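Local coordinates for putative N-acetylneuraminate lyase ([Ruminococcus] gnavus ATCC 29149, PDB 6RB7), which belongs to the dihydrodipicolinate synthetase family, whose members fold as a parallel (beta/alpha)8 barrel, at residues E36-C48 against L63-V77. Sequence-based numbering, arbitrary orientation.
Sequences EKYKGVIPAFYAC and LTKYFVKKGVKGVYV
Phe45 reaches from the 41-43 strand region to helix 57-70, where Leu63 CD2 sits over one face of its ring, 3.7 Å from the centroid, in a CH-pi contact. With CG anti to the backbone N (chi1 -163°), the ring reaches the helix and crosses Thr64 at about a right angle, with Phe45 CZ 3.4 Å from Thr64 OG1, whose bond goes to Val60 O. Phe67 CE2 meets Phe45 CD1 obliquely at 3.8 Å, and Phe67 CE1 lies 3.5 Å from Pro43 CB. Pro43 CG and CD pack against the Val72 side chain (CD to CB 3.7 Å). At the other end Lys73, bent at chi2 and chi3, lays its methylene chain along the backbone of 36-39, with CE 3.3 Å from Glu36 O. Between these ends the two backbones are joined by Lys73 N to Val41 O, Tyr76 N to Pro43 O and a nearly straight Phe45 N to Tyr76 O bond (2.8 Å, 179°). A water donates to both Phe45 O and Tyr76 O. Pro43 has no N-H to offer Gly74 O, a buried carbonyl without a hydrogen-bond partner. Pairing of strands 41-43 and 74-77 closes the barrel, while Phe45 and Pro43 pack on the crossover helix 57-70.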
loop_
_atom_site.group_PDB
_atom_site.type_symbol
_atom_site.label_atom_id
_atom_site.label_comp_id
_atom_site.label_asym_id
_atom_site.label_seq_id
_atom_site.Cartn_x
_atom_site.Cartn_y
_atom_site.Cartn_z
ATOM N N GLU A 36 -7.227 4.473 -36.222
ATOM C CA GLU A 36 -5.857 4.436 -36.777
ATOM C C GLU A 36 -5.085 5.691 -36.385
ATOM O O GLU A 36 -3.864 5.607 -36.228
ATOM C CB GLU A 36 -5.914 4.286 -38.302
ATOM C CG GLU A 36 -6.480 2.950 -38.747
ATOM C CD GLU A 36 -5.757 1.743 -38.173
ATOM O OE1 GLU A 36 -4.518 1.645 -38.341
ATOM O OE2 GLU A 36 -6.429 0.917 -37.513
ATOM N N LYS A 37 -5.742 6.838 -36.289
ATOM C CA LYS A 37 -5.030 8.113 -36.030
ATOM C C LYS A 37 -4.417 8.111 -34.632
ATOM O O LYS A 37 -3.611 9.005 -34.318
ATOM C CB LYS A 37 -5.947 9.299 -36.242
ATOM C CG LYS A 37 -7.084 9.464 -35.250
ATOM C CD LYS A 37 -7.840 10.735 -35.621
ATOM C CE LYS A 37 -9.129 10.876 -34.907
ATOM N NZ LYS A 37 -9.817 12.075 -35.442
ATOM N N TYR A 38 -4.811 7.171 -33.765
ATOM C CA TYR A 38 -4.279 7.113 -32.385
ATOM C C TYR A 38 -3.170 6.069 -32.259
ATOM O O TYR A 38 -2.598 5.978 -31.147
ATOM C CB TYR A 38 -5.409 6.804 -31.404
ATOM C CG TYR A 38 -6.474 7.859 -31.413
ATOM C CD1 TYR A 38 -6.217 9.103 -30.849
ATOM C CD2 TYR A 38 -7.728 7.636 -31.964
ATOM C CE1 TYR A 38 -7.192 10.083 -30.807
ATOM C CE2 TYR A 38 -8.694 8.622 -31.939
ATOM C CZ TYR A 38 -8.428 9.855 -31.358
ATOM O OH TYR A 38 -9.372 10.836 -31.328
ATOM N N LYS A 39 -2.917 5.290 -33.302
ATOM C CA LYS A 39 -1.992 4.148 -33.211
ATOM C C LYS A 39 -0.610 4.638 -33.601
ATOM O O LYS A 39 -0.298 4.718 -34.805
ATOM C CB LYS A 39 -2.425 3.028 -34.153
ATOM C CG LYS A 39 -3.743 2.418 -33.771
ATOM C CD LYS A 39 -4.139 1.274 -34.635
ATOM C CE LYS A 39 -5.516 0.747 -34.316
ATOM N NZ LYS A 39 -5.763 -0.445 -35.161
ATOM N N GLY A 40 0.252 4.630 -32.638
ATOM C CA GLY A 40 1.650 5.027 -32.861
ATOM C C GLY A 40 2.152 5.738 -31.636
ATOM O O GLY A 40 1.634 5.507 -30.524
ATOM N N VAL A 41 3.159 6.549 -31.850
ATOM C CA VAL A 41 3.912 7.207 -30.758
ATOM C C VAL A 41 3.345 8.623 -30.595
ATOM O O VAL A 41 3.389 9.431 -31.522
ATOM C CB VAL A 41 5.393 7.230 -31.122
ATOM C CG1 VAL A 41 6.192 8.122 -30.189
ATOM C CG2 VAL A 41 5.954 5.808 -31.198
ATOM N N ILE A 42 2.765 8.884 -29.422
ATOM C CA ILE A 42 2.149 10.184 -29.062
ATOM C C ILE A 42 2.863 10.712 -27.826
ATOM O O ILE A 42 2.509 10.408 -26.671
ATOM C CB ILE A 42 0.630 10.057 -28.880
ATOM C CG1 ILE A 42 -0.034 9.586 -30.176
ATOM C CG2 ILE A 42 0.038 11.372 -28.373
ATOM C CD1 ILE A 42 -1.538 9.427 -30.089
ATOM N N PRO A 43 3.955 11.475 -27.989
ATOM C CA PRO A 43 4.595 12.073 -26.832
ATOM C C PRO A 43 3.696 12.982 -26.011
ATOM O O PRO A 43 2.883 13.718 -26.559
ATOM C CB PRO A 43 5.702 12.940 -27.451
ATOM C CG PRO A 43 5.970 12.298 -28.802
ATOM C CD PRO A 43 4.595 11.858 -29.265
ATOM N N ALA A 44 3.863 12.962 -24.692
ATOM C CA ALA A 44 3.356 14.037 -23.825
ATOM C C ALA A 44 4.082 15.326 -24.170
ATOM O O ALA A 44 5.308 15.369 -24.277
ATOM C CB ALA A 44 3.529 13.696 -22.379
ATOM N N PHE A 45 3.312 16.364 -24.377
ATOM C CA PHE A 45 3.798 17.716 -24.667
ATOM C C PHE A 45 4.238 18.385 -23.376
ATOM O O PHE A 45 3.495 18.376 -22.378
ATOM C CB PHE A 45 2.678 18.494 -25.326
ATOM C CG PHE A 45 3.120 19.748 -26.049
ATOM C CD1 PHE A 45 3.556 19.661 -27.358
ATOM C CD2 PHE A 45 3.056 20.977 -25.427
ATOM C CE1 PHE A 45 3.957 20.805 -28.018
ATOM C CE2 PHE A 45 3.463 22.122 -26.088
ATOM C CZ PHE A 45 3.922 22.031 -27.397
ATOM N N TYR A 46 5.435 18.950 -23.345
ATOM C CA TYR A 46 5.962 19.590 -22.119
ATOM C C TYR A 46 5.401 21.003 -21.948
ATOM O O TYR A 46 4.966 21.663 -22.917
ATOM C CB TYR A 46 7.492 19.623 -22.150
ATOM C CG TYR A 46 8.115 18.273 -22.373
ATOM C CD1 TYR A 46 7.743 17.194 -21.588
ATOM C CD2 TYR A 46 8.995 18.034 -23.419
ATOM C CE1 TYR A 46 8.282 15.936 -21.802
ATOM C CE2 TYR A 46 9.562 16.797 -23.620
ATOM C CZ TYR A 46 9.187 15.727 -22.826
ATOM O OH TYR A 46 9.754 14.479 -23.012
ATOM N N ALA A 47 5.423 21.460 -20.699
ATOM C CA ALA A 47 5.162 22.878 -20.355
ATOM C C ALA A 47 6.286 23.738 -20.901
ATOM O O ALA A 47 7.444 23.486 -20.577
ATOM C CB ALA A 47 4.966 23.077 -18.882
ATOM N N CYS A 48 5.948 24.754 -21.692
ATOM C CA CYS A 48 6.934 25.670 -22.307
ATOM C C CYS A 48 6.746 27.046 -21.680
ATOM O O CYS A 48 5.679 27.692 -21.913
ATOM C CB CYS A 48 6.714 25.747 -23.802
ATOM S SG CYS A 48 6.933 24.164 -24.648
ATOM N N LEU A 63 8.034 23.875 -29.766
ATOM C CA LEU A 63 7.977 22.443 -29.416
ATOM C C LEU A 63 6.993 21.694 -30.323
ATOM O O LEU A 63 7.265 20.541 -30.691
ATOM C CB LEU A 63 7.636 22.284 -27.932
ATOM C CG LEU A 63 7.692 20.843 -27.433
ATOM C CD1 LEU A 63 9.088 20.252 -27.526
ATOM C CD2 LEU A 63 7.185 20.765 -26.007
ATOM N N THR A 64 5.923 22.332 -30.754
ATOM C CA THR A 64 4.947 21.682 -31.661
ATOM C C THR A 64 5.633 21.403 -33.006
ATOM O O THR A 64 5.515 20.309 -33.545
ATOM C CB THR A 64 3.690 22.528 -31.842
ATOM O OG1 THR A 64 3.150 22.909 -30.579
ATOM C CG2 THR A 64 2.671 21.815 -32.689
ATOM N N LYS A 65 6.356 22.393 -33.537
ATOM C CA LYS A 65 7.034 22.223 -34.848
ATOM C C LYS A 65 8.091 21.126 -34.721
ATOM O O LYS A 65 8.317 20.370 -35.707
ATOM C CB LYS A 65 7.626 23.551 -35.285
ATOM C CG LYS A 65 6.570 24.570 -35.634
ATOM C CD LYS A 65 7.084 25.903 -36.122
ATOM C CE LYS A 65 7.879 26.635 -35.058
ATOM N NZ LYS A 65 8.406 27.942 -35.548
ATOM N N TYR A 66 8.744 21.025 -33.565
ATOM C CA TYR A 66 9.710 19.941 -33.281
ATOM C C TYR A 66 9.025 18.590 -33.428
ATOM O O TYR A 66 9.542 17.717 -34.115
ATOM C CB TYR A 66 10.289 20.125 -31.889
ATOM C CG TYR A 66 11.013 18.951 -31.272
ATOM C CD1 TYR A 66 12.325 18.662 -31.572
ATOM C CD2 TYR A 66 10.366 18.172 -30.319
ATOM C CE1 TYR A 66 13.007 17.615 -30.954
ATOM C CE2 TYR A 66 11.034 17.121 -29.699
ATOM C CZ TYR A 66 12.360 16.847 -30.002
ATOM O OH TYR A 66 12.996 15.805 -29.381
ATOM N N PHE A 67 7.867 18.408 -32.816
ATOM C CA PHE A 67 7.166 17.109 -32.908
ATOM C C PHE A 67 6.696 16.830 -34.335
ATOM O O PHE A 67 6.779 15.688 -34.796
ATOM C CB PHE A 67 6.014 17.050 -31.916
ATOM C CG PHE A 67 6.475 16.808 -30.498
ATOM C CD1 PHE A 67 7.242 15.696 -30.201
ATOM C CD2 PHE A 67 6.156 17.691 -29.485
ATOM C CE1 PHE A 67 7.654 15.460 -28.893
ATOM C CE2 PHE A 67 6.516 17.413 -28.159
ATOM C CZ PHE A 67 7.326 16.331 -27.898
ATOM N N VAL A 68 6.235 17.845 -35.066
ATOM C CA VAL A 68 5.888 17.646 -36.500
ATOM C C VAL A 68 7.121 17.174 -37.265
ATOM O O VAL A 68 7.028 16.171 -38.009
ATOM C CB VAL A 68 5.342 18.943 -37.108
ATOM C CG1 VAL A 68 5.240 18.825 -38.612
ATOM C CG2 VAL A 68 4.033 19.353 -36.489
ATOM N N LYS A 69 8.259 17.831 -37.081
ATOM C CA LYS A 69 9.471 17.449 -37.841
ATOM C C LYS A 69 10.000 16.070 -37.429
ATOM O O LYS A 69 10.558 15.373 -38.299
ATOM C CB LYS A 69 10.474 18.582 -37.813
ATOM C CG LYS A 69 9.939 19.811 -38.567
ATOM C CD LYS A 69 9.476 19.641 -39.994
ATOM C CE LYS A 69 9.035 20.967 -40.586
ATOM N NZ LYS A 69 8.566 20.814 -41.985
ATOM N N LYS A 70 9.761 15.617 -36.196
ATOM C CA LYS A 70 10.193 14.278 -35.780
ATOM C C LYS A 70 9.258 13.195 -36.294
ATOM O O LYS A 70 9.662 12.026 -36.218
ATOM C CB LYS A 70 10.333 14.209 -34.266
ATOM C CG LYS A 70 11.444 15.069 -33.683
ATOM C CD LYS A 70 12.818 14.628 -34.110
ATOM C CE LYS A 70 13.875 15.468 -33.388
ATOM N NZ LYS A 70 15.263 15.249 -33.860
ATOM N N GLY A 71 8.105 13.542 -36.824
ATOM C CA GLY A 71 7.229 12.549 -37.472
ATOM C C GLY A 71 6.533 11.652 -36.462
ATOM O O GLY A 71 6.170 10.508 -36.833
ATOM N N VAL A 72 6.267 12.150 -35.260
ATOM C CA VAL A 72 5.435 11.368 -34.315
ATOM C C VAL A 72 3.973 11.408 -34.764
ATOM O O VAL A 72 3.605 12.228 -35.635
ATOM C CB VAL A 72 5.617 11.868 -32.864
ATOM C CG1 VAL A 72 7.063 11.678 -32.404
ATOM C CG2 VAL A 72 5.193 13.305 -32.698
ATOM N N LYS A 73 3.159 10.512 -34.203
ATOM C CA LYS A 73 1.753 10.374 -34.629
ATOM C C LYS A 73 0.961 11.572 -34.150
ATOM O O LYS A 73 0.015 12.018 -34.857
ATOM C CB LYS A 73 1.174 9.077 -34.120
ATOM C CG LYS A 73 -0.207 8.737 -34.629
ATOM C CD LYS A 73 -0.219 8.538 -36.153
ATOM C CE LYS A 73 -1.226 7.523 -36.619
ATOM N NZ LYS A 73 -1.520 7.699 -38.062
ATOM N N GLY A 74 1.244 12.023 -32.945
ATOM C CA GLY A 74 0.433 13.047 -32.304
ATOM C C GLY A 74 1.096 13.579 -31.081
ATOM O O GLY A 74 2.238 13.183 -30.782
ATOM N N VAL A 75 0.388 14.427 -30.371
ATOM C CA VAL A 75 0.856 14.969 -29.082
ATOM C C VAL A 75 -0.278 14.887 -28.056
ATOM O O VAL A 75 -1.501 15.031 -28.418
ATOM C CB VAL A 75 1.414 16.387 -29.154
ATOM C CG1 VAL A 75 2.754 16.407 -29.854
ATOM C CG2 VAL A 75 0.443 17.364 -29.805
ATOM N N TYR A 76 0.099 14.641 -26.819
ATOM C CA TYR A 76 -0.800 14.550 -25.655
ATOM C C TYR A 76 -0.533 15.801 -24.838
ATOM O O TYR A 76 0.514 15.940 -24.226
ATOM C CB TYR A 76 -0.537 13.247 -24.893
ATOM C CG TYR A 76 -1.279 13.150 -23.588
ATOM C CD1 TYR A 76 -2.635 12.906 -23.573
ATOM C CD2 TYR A 76 -0.616 13.199 -22.389
ATOM C CE1 TYR A 76 -3.334 12.780 -22.372
ATOM C CE2 TYR A 76 -1.301 13.105 -21.178
ATOM C CZ TYR A 76 -2.657 12.917 -21.181
ATOM O OH TYR A 76 -3.307 12.812 -20.000
ATOM N N VAL A 77 -1.479 16.753 -24.908
ATOM C CA VAL A 77 -1.228 18.130 -24.433
ATOM C C VAL A 77 -1.850 18.365 -23.050
ATOM O O VAL A 77 -3.003 17.955 -22.820
ATOM C CB VAL A 77 -1.784 19.103 -25.472
ATOM C CG1 VAL A 77 -1.515 20.537 -25.049
ATOM C CG2 VAL A 77 -1.246 18.813 -26.853
HETATM O O HOH W 1 1.320 16.652 -21.637
#